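Local coordinates for universal stress protein (PDB 3LOQ), which binds AMP as a tandem universal stress protein, although its cellular role is not established, at residues A[43-48]-A[156-161]; A[107-110]-A[115-118]; A[127-132]-A[147-152]; A[134-139]-A[277-282]. All blocks are in the same frame, centred on the assembly; numbering follows the deposited sequence.

Contact 1 (A[43-48]-A[156-161]); sequences GDFKKV and PVYIFK
Phe45 reaches from helix 42-47 to the two aromatic side chains that strand 157-160 turns in its direction, Tyr158 and Phe160. The main chains stay well separated, with the CA atoms of Phe45 and Tyr158 11.5 Å apart, so the contact is made entirely by rings. Phe45 holds CG beside its backbone N (chi1 -76°), which sends the ring tip towards the strand. Its CZ meets CZ of Phe160 at 3.2 Å, a tight approach for two aromatic carbons, while its CE2 lies 4.0 Å from Tyr158 CD1. Both neighbours sit at the edge of the Phe45 ring, near its plane. The ring planes of Phe45 and Tyr158 are almost perpendicular, at 87°, with centroids 6.0 Å apart, and those of Phe45 and Phe160 are inclined at 62°, so no parallel stack forms. Phe160 also places its CZ over the centre of the Tyr158 ring, 3.8 Å above the plane, closing a three-ring aromatic cluster. In the alpha/beta fold of the universal stress proteins this cluster lies on one side of the strand; the alternate residues Val157 and Ile159 face helix 145-152 instead. An alanine in place of Phe45 would probably open a gap between helix and strand and leave the tip of Phe160 and CD1 of Tyr158 without this packing partner. The cluster extends beyond these residues: Tyr41 meets the Phe160 ring, and Phe286 packs edge-to-face on Tyr158. The buried Tyr158 hydroxyl is satisfied by a hydrogen bond with Thr254 OG1.

Contact 2 (A[107-110]-A[115-118]); sequences PFPA and VEII
Glu116 lays its side chain against the ring of Pro109, and atom by atom it keeps meeting the same carbon. CB of Glu116 already stands 4.1 Å from Pro109 CB, since both residues direct their CB atoms at each other across a CA separation of 6.9 Å. The next atom, Glu116 CG, comes closer, 3.8 Å from Pro109 CB. A bend at chi2 (-54°) then turns the chain so that the carboxylate stays beside Pro109 CB, with Glu116 CD 3.9 Å from it. The four atoms from CB to OE1 thus all lie against a single methylene, in van der Waals contact and without a hydrogen bond between the segments. The setting is a beta-alpha connection of the universal stress protein fold: residues 107-110 lead into the short strand 110-111, which pairs parallel with strand 52-60, and helix 113-121 begins just after it. Pro109 is fixed to that neighbouring strand by a backbone hydrogen bond with Ile59, and its ring rests on Leu56, while Glu116 packs on Val58 of the same strand. At the tip the two oxygens part company. OE1 lies 3.8 Å from Pro109 CB and has a long, weak ion pair with Lys119 NZ, one turn further along the helix. OE2 diverges from it; the nearest atom of the loop is Ala110 O, 4.5 Å away, too far for a hydrogen bond. Ile117, the next residue, turns its CB away from the loop and touches the bound AMP.

Contact 3 (A[127-132]-A[147-152]); sequences IAMGSR and EGVLHD. With AMP (adenosine monophosphate), chain C.
Val149 of helix 145-152 packs its two methyls against Ile127 and Met129 of strand 126-130. Ile127 and Met129 directly precede the glycine-rich G-2X-G-9X-G(S/T) nucleotide motif of this family, which Gly130, Gly133, Gly143 and Ser144 match, and Val149 follows it. Ile127 and Val149 meet tip to tip, CD1 of the isoleucine 3.7 Å from CG1 of the valine. Chi1 of 172° on Val149 sets CG1 anti to its backbone N, where it serves both strand residues. Met129, modelled as selenomethionine, passes Val149 in the opposite direction, with SE 3.8 Å from the same CG1. Its CG occupies the crowded position between backbone N and carbonyl carbon (chi1 68°), and a bend at chi3 carries CE on to the ribose, 3.3 Å from AMP O4'. The selenium is therefore backed by the helix while the methyl end lines the nucleotide pocket. Replacing Val149 by alanine would remove both methyls, and is likely to leave Ile127 CD1 and Met129 SE facing a gap, with the Met129 methyl freer to shift at the sugar. Further along, Arg132 grips one phosphate oxygen twice. Its backbone N donates to AMP O3P almost straight, at 167°, and the guanidinium meets the phosphate edge-on, with NH1 donating to that same O3P at 2.9 Å.

Contact 4 (A[134-139]-A[277-282]); sequences ASKFKK and VIRRSP
Ala134 and Arg279 bring the two backbones to a CA separation of 7.4 Å, where the loop entering helix 136-142 faces the last turn of helix 273-280. The entry is an N-cap: Ser135 OG accepts from Lys138 N at 3.1 Å, nearly straight at 167°. The contact joins the first universal stress protein domain, beside its nucleotide site, to the last helix of the second. Arg279 does most of the reaching. With CG anti to its backbone N (chi1 -172°) it extends across the gap, then bends at chi3, so that CD comes within 3.2 Å of Ala134 O. The Arg279 and Lys136 side chains cross at about a right angle, and Arg279 NH1 is 4.0 Å from Lys136 CG. The Ala134 carbonyl is already used: Lys139 curls back at its tip and gives NZ to Ala134 O at 2.6 Å, from 16° outside the carbonyl plane. The three cations gather round one carboxylate, Glu275, which forms salt bridges with Lys136, Lys139 and Arg279 and probably offsets their charge. Lys139 NZ sits against the arginine's aliphatic part, 3.7 Å from Arg279 CD.

Contacts 1, 2 and 3 belong to the first universal stress protein domain, and contact 4 ties it to the second. Along the chain, contacts 2 and 3 come one after the other between the two segments of contact 1, whereas contact 4 alternates with contacts 1 and 3. Strands 126-130 and 157-160 are parallel neighbours, so contacts 1 and 3, about 13 Å apart between centres, share a sheet. Strand 157-160 also pairs antiparallel with 285-288 of the second domain, making one continuous sheet. Centre to centre, contact 3 lies about 12 Å from contact 4, where Leu150 meets Ile278, and about 14 Å from contact 2, which it touches through Ile117. Ile117 and residues 129-132 line part of the AMP pocket.

Contact 1 (A[43-48]-A[156-161])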
loop_
_atom_site.group_PDB
_atom_site.type_symbol
_atom_site.label_atom_id
_atom_site.label_comp_id
_atom_site.label_asym_id
_atom_site.label_seq_id
_atom_site.Cartn_x
_atom_site.Cartn_y
_atom_site.Cartn_z
ATOM N N GLY A 43 -14.678 4.686 2.933
ATOM C CA GLY A 43 -15.693 3.755 3.419
ATOM C C GLY A 43 -15.106 2.377 3.698
ATOM O O GLY A 43 -15.371 1.762 4.738
ATOM N N ASP A 44 -14.292 1.890 2.766
ATOM C CA ASP A 44 -13.663 0.581 2.906
ATOM C C ASP A 44 -12.764 0.519 4.136
ATOM O O ASP A 44 -12.749 -0.474 4.854
ATOM C CB ASP A 44 -12.867 0.233 1.652
ATOM C CG ASP A 44 -13.748 0.113 0.429
ATOM O OD1 ASP A 44 -14.439 -0.922 0.310
ATOM O OD2 ASP A 44 -13.750 1.049 -0.409
ATOM N N PHE A 45 -12.021 1.589 4.380
ATOM C CA PHE A 45 -11.107 1.613 5.504
ATOM C C PHE A 45 -11.857 1.704 6.822
ATOM O O PHE A 45 -11.440 1.118 7.822
ATOM C CB PHE A 45 -10.134 2.775 5.375
ATOM C CG PHE A 45 -9.056 2.545 4.364
ATOM C CD1 PHE A 45 -8.933 3.369 3.261
ATOM C CD2 PHE A 45 -8.164 1.497 4.517
ATOM C CE1 PHE A 45 -7.937 3.160 2.338
ATOM C CE2 PHE A 45 -7.168 1.278 3.592
ATOM C CZ PHE A 45 -7.052 2.110 2.504
ATOM N N LYS A 46 -12.953 2.455 6.835
ATOM C CA LYS A 46 -13.731 2.580 8.058
ATOM C C LYS A 46 -14.263 1.214 8.472
ATOM O O LYS A 46 -14.271 0.875 9.660
ATOM C CB LYS A 46 -14.883 3.572 7.897
ATOM C CG LYS A 46 -15.686 3.751 9.173
ATOM C CD LYS A 46 -16.382 5.095 9.215
ATOM C CE LYS A 46 -17.113 5.284 10.536
ATOM N NZ LYS A 46 -16.227 4.989 11.700
ATOM N N LYS A 47 -14.665 0.423 7.479
ATOM C CA LYS A 47 -15.248 -0.882 7.740
ATOM C C LYS A 47 -14.251 -1.920 8.244
ATOM O O LYS A 47 -14.660 -2.942 8.796
ATOM C CB LYS A 47 -16.035 -1.386 6.528
ATOM C CG LYS A 47 -17.335 -0.591 6.305
ATOM C CD LYS A 47 -18.081 -1.045 5.057
ATOM C CE LYS A 47 -19.321 -0.191 4.788
ATOM N NZ LYS A 47 -18.970 1.152 4.237
ATOM N N VAL A 48 -12.953 -1.666 8.086
ATOM C CA VAL A 48 -11.961 -2.567 8.672
ATOM C C VAL A 48 -11.314 -2.025 9.955
ATOM O O VAL A 48 -10.434 -2.665 10.538
ATOM C CB VAL A 48 -10.895 -3.048 7.644
ATOM C CG1 VAL A 48 -11.556 -3.926 6.587
ATOM C CG2 VAL A 48 -10.160 -1.863 6.997
ATOM N N PRO A 156 3.198 -1.321 6.941
ATOM C CA PRO A 156 2.758 -1.632 5.585
ATOM C C PRO A 156 2.471 -0.366 4.796
ATOM O O PRO A 156 2.161 0.679 5.370
ATOM C CB PRO A 156 1.469 -2.417 5.807
ATOM C CG PRO A 156 1.583 -2.952 7.182
ATOM C CD PRO A 156 2.282 -1.881 7.949
ATOM N N VAL A 157 2.590 -0.484 3.481
ATOM C CA VAL A 157 2.387 0.614 2.549
ATOM C C VAL A 157 1.363 0.157 1.521
ATOM O O VAL A 157 1.550 -0.870 0.874
ATOM C CB VAL A 157 3.698 0.975 1.833
ATOM C CG1 VAL A 157 3.473 2.101 0.851
ATOM C CG2 VAL A 157 4.790 1.342 2.872
ATOM N N TYR A 158 0.287 0.927 1.372
ATOM C CA TYR A 158 -0.836 0.549 0.529
ATOM C C TYR A 158 -0.922 1.559 -0.618
ATOM O O TYR A 158 -1.189 2.740 -0.381
ATOM C CB TYR A 158 -2.120 0.578 1.378
ATOM C CG TYR A 158 -3.215 -0.394 0.977
ATOM C CD1 TYR A 158 -4.227 -0.730 1.874
ATOM C CD2 TYR A 158 -3.246 -0.967 -0.292
ATOM C CE1 TYR A 158 -5.242 -1.613 1.518
ATOM C CE2 TYR A 158 -4.241 -1.854 -0.656
ATOM C CZ TYR A 158 -5.243 -2.167 0.253
ATOM O OH TYR A 158 -6.244 -3.040 -0.105
ATOM N N ILE A 159 -0.690 1.106 -1.853
ATOM C CA ILE A 159 -0.639 2.003 -3.018
ATOM C C ILE A 159 -1.963 2.071 -3.813
ATOM O O ILE A 159 -2.476 1.052 -4.275
ATOM C CB ILE A 159 0.504 1.632 -3.978
ATOM C CG1 ILE A 159 1.842 1.534 -3.220
ATOM C CG2 ILE A 159 0.629 2.682 -5.096
ATOM C CD1 ILE A 159 2.331 2.861 -2.697
ATOM N N PHE A 160 -2.500 3.281 -3.959
ATOM C CA PHE A 160 -3.750 3.515 -4.669
ATOM C C PHE A 160 -3.497 4.399 -5.889
ATOM O O PHE A 160 -2.849 5.440 -5.765
ATOM C CB PHE A 160 -4.739 4.212 -3.747
ATOM C CG PHE A 160 -5.224 3.349 -2.619
ATOM C CD1 PHE A 160 -6.476 2.767 -2.673
ATOM C CD2 PHE A 160 -4.422 3.117 -1.509
ATOM C CE1 PHE A 160 -6.935 1.978 -1.645
ATOM C CE2 PHE A 160 -4.868 2.321 -0.480
ATOM C CZ PHE A 160 -6.137 1.747 -0.547
ATOM N N LYS A 161 -3.991 3.982 -7.056
ATOM C CA LYS A 161 -3.892 4.802 -8.277
ATOM C C LYS A 161 -5.254 5.101 -8.928
ATOM O O LYS A 161 -5.417 6.129 -9.595
ATOM C CB LYS A 161 -2.966 4.152 -9.317
ATOM C CG LYS A 161 -1.552 3.901 -8.810
ATOM C CD LYS A 161 -0.629 3.557 -9.953
ATOM C CE LYS A 161 -0.264 2.093 -9.937
ATOM N NZ LYS A 161 -1.386 1.136 -10.079
#

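Contact 2 (A[107-110]-A[115-118])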
loop_
_atom_site.group_PDB
_atom_site.type_symbol
_atom_site.label_atom_id
_atom_site.label_comp_id
_atom_site.label_asym_id
_atom_site.label_seq_id
_atom_site.Cartn_x
_atom_site.Cartn_y
_atom_site.Cartn_z
ATOM N N PRO A 107 3.813 21.366 12.405
ATOM C CA PRO A 107 4.027 22.120 11.162
ATOM C C PRO A 107 4.417 21.220 9.987
ATOM O O PRO A 107 4.785 20.057 10.197
ATOM C CB PRO A 107 5.203 23.027 11.522
ATOM C CG PRO A 107 5.990 22.210 12.505
ATOM C CD PRO A 107 4.932 21.546 13.350
ATOM N N PHE A 108 4.335 21.747 8.768
ATOM C CA PHE A 108 4.751 20.990 7.590
ATOM C C PHE A 108 6.251 20.785 7.601
ATOM O O PHE A 108 7.009 21.748 7.558
ATOM C CB PHE A 108 4.392 21.723 6.306
ATOM C CG PHE A 108 2.948 22.088 6.199
ATOM C CD1 PHE A 108 2.575 23.348 5.762
ATOM C CD2 PHE A 108 1.960 21.176 6.533
ATOM C CE1 PHE A 108 1.236 23.687 5.663
ATOM C CE2 PHE A 108 0.619 21.514 6.438
ATOM C CZ PHE A 108 0.260 22.771 6.005
ATOM N N PRO A 109 6.691 19.526 7.634
ATOM C CA PRO A 109 8.133 19.280 7.537
ATOM C C PRO A 109 8.670 19.831 6.222
ATOM O O PRO A 109 7.965 19.789 5.202
ATOM C CB PRO A 109 8.228 17.751 7.511
ATOM C CG PRO A 109 6.899 17.250 8.032
ATOM C CD PRO A 109 5.897 18.285 7.631
ATOM N N ALA A 110 9.892 20.355 6.245
ATOM C CA ALA A 110 10.606 20.701 5.015
ATOM C C ALA A 110 11.861 19.844 4.885
ATOM O O ALA A 110 12.644 19.719 5.822
ATOM C CB ALA A 110 10.966 22.166 4.996
ATOM N N VAL A 115 12.086 10.641 3.421
ATOM C CA VAL A 115 12.572 10.642 4.793
ATOM C C VAL A 115 11.503 11.123 5.762
ATOM O O VAL A 115 11.296 10.531 6.810
ATOM C CB VAL A 115 13.812 11.535 4.942
ATOM C CG1 VAL A 115 14.182 11.705 6.419
ATOM C CG2 VAL A 115 14.968 10.946 4.154
ATOM N N GLU A 116 10.810 12.199 5.414
ATOM C CA GLU A 116 9.802 12.737 6.325
ATOM C C GLU A 116 8.591 11.815 6.476
ATOM O O GLU A 116 8.000 11.730 7.553
ATOM C CB GLU A 116 9.381 14.155 5.927
ATOM C CG GLU A 116 10.518 15.181 5.969
ATOM C CD GLU A 116 11.246 15.225 7.313
ATOM O OE1 GLU A 116 10.609 14.979 8.362
ATOM O OE2 GLU A 116 12.463 15.509 7.317
ATOM N N ILE A 117 8.228 11.119 5.402
ATOM C CA ILE A 117 7.110 10.202 5.477
ATOM C C ILE A 117 7.477 9.045 6.392
ATOM O O ILE A 117 6.735 8.719 7.313
ATOM C CB ILE A 117 6.655 9.682 4.083
ATOM C CG1 ILE A 117 5.954 10.810 3.295
ATOM C CG2 ILE A 117 5.701 8.497 4.269
ATOM C CD1 ILE A 117 5.873 10.616 1.775
ATOM N N ILE A 118 8.630 8.429 6.143
ATOM C CA ILE A 118 9.062 7.312 6.967
ATOM C C ILE A 118 9.168 7.758 8.426
ATOM O O ILE A 118 8.747 7.055 9.335
ATOM C CB ILE A 118 10.427 6.773 6.519
ATOM C CG1 ILE A 118 10.341 6.199 5.109
ATOM C CG2 ILE A 118 10.914 5.693 7.492
ATOM C CD1 ILE A 118 9.505 4.985 5.048
#

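Contact 3 (A[127-132]-A[147-152])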
loop_
_atom_site.group_PDB
_atom_site.type_symbol
_atom_site.label_atom_id
_atom_site.label_comp_id
_atom_site.label_asym_id
_atom_site.label_seq_id
_atom_site.Cartn_x
_atom_site.Cartn_y
_atom_site.Cartn_z
ATOM N N ILE A 127 0.715 3.080 5.959
ATOM C CA ILE A 127 0.741 4.200 5.047
ATOM C C ILE A 127 -0.131 3.873 3.852
ATOM O O ILE A 127 -0.011 2.790 3.270
ATOM C CB ILE A 127 2.177 4.469 4.575
ATOM C CG1 ILE A 127 3.090 4.673 5.787
ATOM C CG2 ILE A 127 2.231 5.680 3.702
ATOM C CD1 ILE A 127 4.573 4.752 5.449
ATOM N N ALA A 128 -1.021 4.800 3.499
ATOM C CA ALA A 128 -1.822 4.681 2.286
ATOM C C ALA A 128 -1.464 5.859 1.424
ATOM O O ALA A 128 -1.576 7.003 1.861
ATOM C CB ALA A 128 -3.309 4.705 2.623
HETATM N N MSE A 129 -1.002 5.604 0.208
HETATM C CA MSE A 129 -0.520 6.702 -0.610
HETATM C C MSE A 129 -0.778 6.435 -2.079
HETATM O O MSE A 129 -1.132 5.319 -2.452
HETATM C CB MSE A 129 0.962 6.963 -0.352
HETATM C CG MSE A 129 1.884 5.850 -0.846
HETATM SE SE MSE A 129 3.730 6.108 -0.220
HETATM C CE MSE A 129 4.167 7.783 -1.119
ATOM N N GLY A 130 -0.626 7.473 -2.900
ATOM C CA GLY A 130 -0.797 7.349 -4.336
ATOM C C GLY A 130 0.524 7.054 -5.027
ATOM O O GLY A 130 1.560 6.901 -4.382
ATOM N N SER A 131 0.477 6.957 -6.348
ATOM C CA SER A 131 1.669 6.861 -7.164
ATOM C C SER A 131 1.284 7.366 -8.553
ATOM O O SER A 131 0.154 7.167 -8.997
ATOM C CB SER A 131 2.144 5.416 -7.239
ATOM O OG SER A 131 3.076 5.242 -8.299
ATOM N N ARG A 132 2.203 8.019 -9.250
ATOM C CA ARG A 132 1.853 8.511 -10.574
ATOM C C ARG A 132 1.975 7.402 -11.626
ATOM O O ARG A 132 1.738 7.621 -12.818
ATOM C CB ARG A 132 2.630 9.785 -10.939
ATOM C CG ARG A 132 4.116 9.608 -11.029
ATOM C CD ARG A 132 4.843 10.949 -11.068
ATOM N NE ARG A 132 6.182 10.776 -11.629
ATOM C CZ ARG A 132 7.206 10.222 -10.977
ATOM N NH1 ARG A 132 7.042 9.799 -9.726
ATOM N NH2 ARG A 132 8.393 10.089 -11.576
ATOM N N GLU A 147 8.233 4.624 -4.293
ATOM C CA GLU A 147 9.263 3.584 -4.217
ATOM C C GLU A 147 10.206 3.777 -3.025
ATOM O O GLU A 147 10.571 2.812 -2.356
ATOM C CB GLU A 147 10.045 3.461 -5.528
ATOM C CG GLU A 147 9.265 2.735 -6.625
ATOM C CD GLU A 147 8.920 1.287 -6.274
ATOM O OE1 GLU A 147 9.863 0.513 -5.972
ATOM O OE2 GLU A 147 7.710 0.921 -6.318
ATOM N N GLY A 148 10.593 5.021 -2.759
ATOM C CA GLY A 148 11.410 5.327 -1.596
ATOM C C GLY A 148 10.737 4.849 -0.311
ATOM O O GLY A 148 11.350 4.145 0.484
ATOM N N VAL A 149 9.481 5.239 -0.111
ATOM C CA VAL A 149 8.715 4.834 1.064
ATOM C C VAL A 149 8.609 3.311 1.130
ATOM O O VAL A 149 8.837 2.711 2.181
ATOM C CB VAL A 149 7.289 5.468 1.069
ATOM C CG1 VAL A 149 6.405 4.897 2.208
ATOM C CG2 VAL A 149 7.390 6.956 1.198
ATOM N N LEU A 150 8.285 2.692 -0.002
ATOM C CA LEU A 150 8.121 1.247 -0.060
ATOM C C LEU A 150 9.412 0.564 0.317
ATOM O O LEU A 150 9.413 -0.506 0.922
ATOM C CB LEU A 150 7.717 0.808 -1.464
ATOM C CG LEU A 150 6.217 0.823 -1.742
ATOM C CD1 LEU A 150 5.944 0.916 -3.243
ATOM C CD2 LEU A 150 5.558 -0.406 -1.138
ATOM N N HIS A 151 10.524 1.180 -0.049
ATOM C CA HIS A 151 11.813 0.566 0.226
ATOM C C HIS A 151 12.179 0.595 1.716
ATOM O O HIS A 151 12.708 -0.374 2.239
ATOM C CB HIS A 151 12.927 1.228 -0.585
ATOM C CG HIS A 151 14.199 0.450 -0.564
ATOM N ND1 HIS A 151 15.303 0.857 0.157
ATOM C CD2 HIS A 151 14.528 -0.736 -1.126
ATOM C CE1 HIS A 151 16.273 -0.033 0.005
ATOM N NE2 HIS A 151 15.826 -1.009 -0.769
ATOM N N ASP A 152 11.910 1.691 2.417
ATOM C CA ASP A 152 12.420 1.759 3.791
ATOM C C ASP A 152 11.365 1.654 4.880
ATOM O O ASP A 152 11.710 1.597 6.045
ATOM C CB ASP A 152 13.246 3.029 4.007
ATOM C CG ASP A 152 14.287 3.229 2.930
ATOM O OD1 ASP A 152 15.034 2.260 2.665
ATOM O OD2 ASP A 152 14.342 4.344 2.347
HETATM P P AMP C . 5.587 8.711 -6.832
HETATM O O1P AMP C . 6.185 7.333 -6.709
HETATM O O2P AMP C . 6.496 9.877 -6.490
HETATM O O3P AMP C . 4.787 8.902 -8.099
HETATM O "O5'" AMP C . 4.488 8.744 -5.651
HETATM C "C5'" AMP C . 3.644 9.887 -5.541
HETATM C "C4'" AMP C . 3.152 9.927 -4.119
HETATM O "O4'" AMP C . 4.219 10.296 -3.244
HETATM C "C3'" AMP C . 2.137 11.020 -3.915
HETATM O "O3'" AMP C . 0.854 10.518 -4.230
HETATM C "C2'" AMP C . 2.254 11.290 -2.437
HETATM O "O2'" AMP C . 1.501 10.275 -1.777
HETATM C "C1'" AMP C . 3.721 11.062 -2.144
HETATM N N9 AMP C . 4.398 12.376 -2.140
HETATM C C8 AMP C . 5.149 12.872 -3.143
HETATM N N7 AMP C . 5.624 14.105 -2.831
HETATM C C5 AMP C . 5.163 14.410 -1.598
HETATM C C6 AMP C . 5.282 15.550 -0.675
HETATM N N6 AMP C . 6.012 16.635 -1.011
HETATM N N1 AMP C . 4.652 15.471 0.510
HETATM C C2 AMP C . 3.929 14.393 0.861
HETATM N N3 AMP C . 3.780 13.320 0.075
HETATM C C4 AMP C . 4.367 13.268 -1.143
#

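Contact 4 (A[134-139]-A[277-282])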
loop_
_atom_site.group_PDB
_atom_site.type_symbol
_atom_site.label_atom_id
_atom_site.label_comp_id
_atom_site.label_asym_id
_atom_site.label_seq_id
_atom_site.Cartn_x
_atom_site.Cartn_y
_atom_site.Cartn_z
ATOM N N ALA A 134 4.606 5.975 -12.779
ATOM C CA ALA A 134 5.703 6.234 -13.716
ATOM C C ALA A 134 6.402 4.940 -14.112
ATOM O O ALA A 134 6.471 3.984 -13.324
ATOM C CB ALA A 134 6.712 7.239 -13.107
ATOM N N SER A 135 6.908 4.899 -15.335
ATOM C CA SER A 135 7.687 3.751 -15.794
ATOM C C SER A 135 8.963 3.629 -14.965
ATOM O O SER A 135 9.374 4.592 -14.303
ATOM C CB SER A 135 8.077 3.948 -17.252
ATOM O OG SER A 135 8.941 5.064 -17.337
ATOM N N LYS A 136 9.591 2.458 -15.014
ATOM C CA LYS A 136 10.864 2.256 -14.325
ATOM C C LYS A 136 11.813 3.414 -14.664
ATOM O O LYS A 136 12.409 4.019 -13.774
ATOM C CB LYS A 136 11.507 0.917 -14.722
ATOM C CG LYS A 136 10.877 -0.345 -14.086
ATOM C CD LYS A 136 11.502 -1.589 -14.732
ATOM C CE LYS A 136 10.878 -2.903 -14.222
ATOM N NZ LYS A 136 10.547 -2.818 -12.761
ATOM N N PHE A 137 11.923 3.728 -15.950
ATOM C CA PHE A 137 12.824 4.780 -16.417
ATOM C C PHE A 137 12.523 6.119 -15.767
ATOM O O PHE A 137 13.429 6.788 -15.270
ATOM C CB PHE A 137 12.780 4.905 -17.949
ATOM C CG PHE A 137 13.348 6.217 -18.490
ATOM C CD1 PHE A 137 14.686 6.564 -18.280
ATOM C CD2 PHE A 137 12.551 7.081 -19.238
ATOM C CE1 PHE A 137 15.228 7.769 -18.804
ATOM C CE2 PHE A 137 13.073 8.298 -19.762
ATOM C CZ PHE A 137 14.421 8.633 -19.551
ATOM N N LYS A 138 11.255 6.520 -15.779
ATOM C CA LYS A 138 10.881 7.796 -15.204
ATOM C C LYS A 138 11.072 7.765 -13.696
ATOM O O LYS A 138 11.435 8.765 -13.102
ATOM C CB LYS A 138 9.433 8.167 -15.560
ATOM C CG LYS A 138 9.237 8.616 -17.009
ATOM C CD LYS A 138 9.992 9.884 -17.302
ATOM C CE LYS A 138 9.832 10.311 -18.759
ATOM N NZ LYS A 138 8.431 10.726 -19.064
ATOM N N LYS A 139 10.811 6.626 -13.062
ATOM C CA LYS A 139 11.059 6.533 -11.624
ATOM C C LYS A 139 12.543 6.822 -11.328
ATOM O O LYS A 139 12.891 7.563 -10.407
ATOM C CB LYS A 139 10.650 5.158 -11.082
ATOM C CG LYS A 139 9.153 4.996 -10.845
ATOM C CD LYS A 139 8.860 3.765 -9.990
ATOM C CE LYS A 139 7.365 3.557 -9.771
ATOM N NZ LYS A 139 6.762 2.901 -10.954
ATOM N N VAL A 277 4.295 -5.230 -10.259
ATOM C CA VAL A 277 2.919 -5.506 -9.883
ATOM C C VAL A 277 2.198 -4.204 -9.576
ATOM O O VAL A 277 1.119 -3.934 -10.113
ATOM C CB VAL A 277 2.832 -6.470 -8.674
ATOM C CG1 VAL A 277 1.414 -6.456 -8.043
ATOM C CG2 VAL A 277 3.225 -7.867 -9.106
ATOM N N ILE A 278 2.803 -3.399 -8.713
ATOM C CA ILE A 278 2.200 -2.149 -8.293
ATOM C C ILE A 278 1.946 -1.226 -9.489
ATOM O O ILE A 278 0.907 -0.576 -9.575
ATOM C CB ILE A 278 3.098 -1.431 -7.267
ATOM C CG1 ILE A 278 3.147 -2.225 -5.957
ATOM C CG2 ILE A 278 2.615 0.004 -7.029
ATOM C CD1 ILE A 278 4.174 -1.737 -4.984
ATOM N N ARG A 279 2.876 -1.195 -10.430
ATOM C CA ARG A 279 2.778 -0.241 -11.528
ATOM C C ARG A 279 1.658 -0.590 -12.503
ATOM O O ARG A 279 0.967 0.296 -12.971
ATOM C CB ARG A 279 4.093 -0.163 -12.278
ATOM C CG ARG A 279 4.159 0.943 -13.327
ATOM C CD ARG A 279 5.571 1.001 -13.940
ATOM N NE ARG A 279 5.630 0.139 -15.103
ATOM C CZ ARG A 279 6.316 -0.991 -15.192
ATOM N NH1 ARG A 279 7.060 -1.424 -14.187
ATOM N NH2 ARG A 279 6.250 -1.684 -16.318
ATOM N N ARG A 280 1.473 -1.879 -12.783
ATOM C CA ARG A 280 0.538 -2.320 -13.810
ATOM C C ARG A 280 -0.793 -2.773 -13.223
ATOM O O ARG A 280 -1.728 -3.102 -13.959
ATOM C CB ARG A 280 1.162 -3.438 -14.659
ATOM C CG ARG A 280 2.646 -3.212 -14.951
ATOM C CD ARG A 280 3.088 -3.737 -16.306
ATOM N NE ARG A 280 3.016 -5.191 -16.416
ATOM C CZ ARG A 280 2.295 -5.826 -17.336
ATOM N NH1 ARG A 280 1.590 -5.119 -18.214
ATOM N NH2 ARG A 280 2.275 -7.159 -17.379
ATOM N N SER A 281 -0.891 -2.772 -11.900
ATOM C CA SER A 281 -2.123 -3.210 -11.260
ATOM C C SER A 281 -3.208 -2.154 -11.382
ATOM O O SER A 281 -2.966 -0.974 -11.134
ATOM C CB SER A 281 -1.910 -3.569 -9.783
ATOM O OG SER A 281 -3.162 -3.688 -9.130
ATOM N N PRO A 282 -4.415 -2.588 -11.764
ATOM C CA PRO A 282 -5.615 -1.756 -11.870
ATOM C C PRO A 282 -6.320 -1.621 -10.511
ATOM O O PRO A 282 -7.319 -0.893 -10.415
ATOM C CB PRO A 282 -6.513 -2.544 -12.838
ATOM C CG PRO A 282 -5.868 -3.912 -12.988
ATOM C CD PRO A 282 -4.703 -3.999 -12.052
#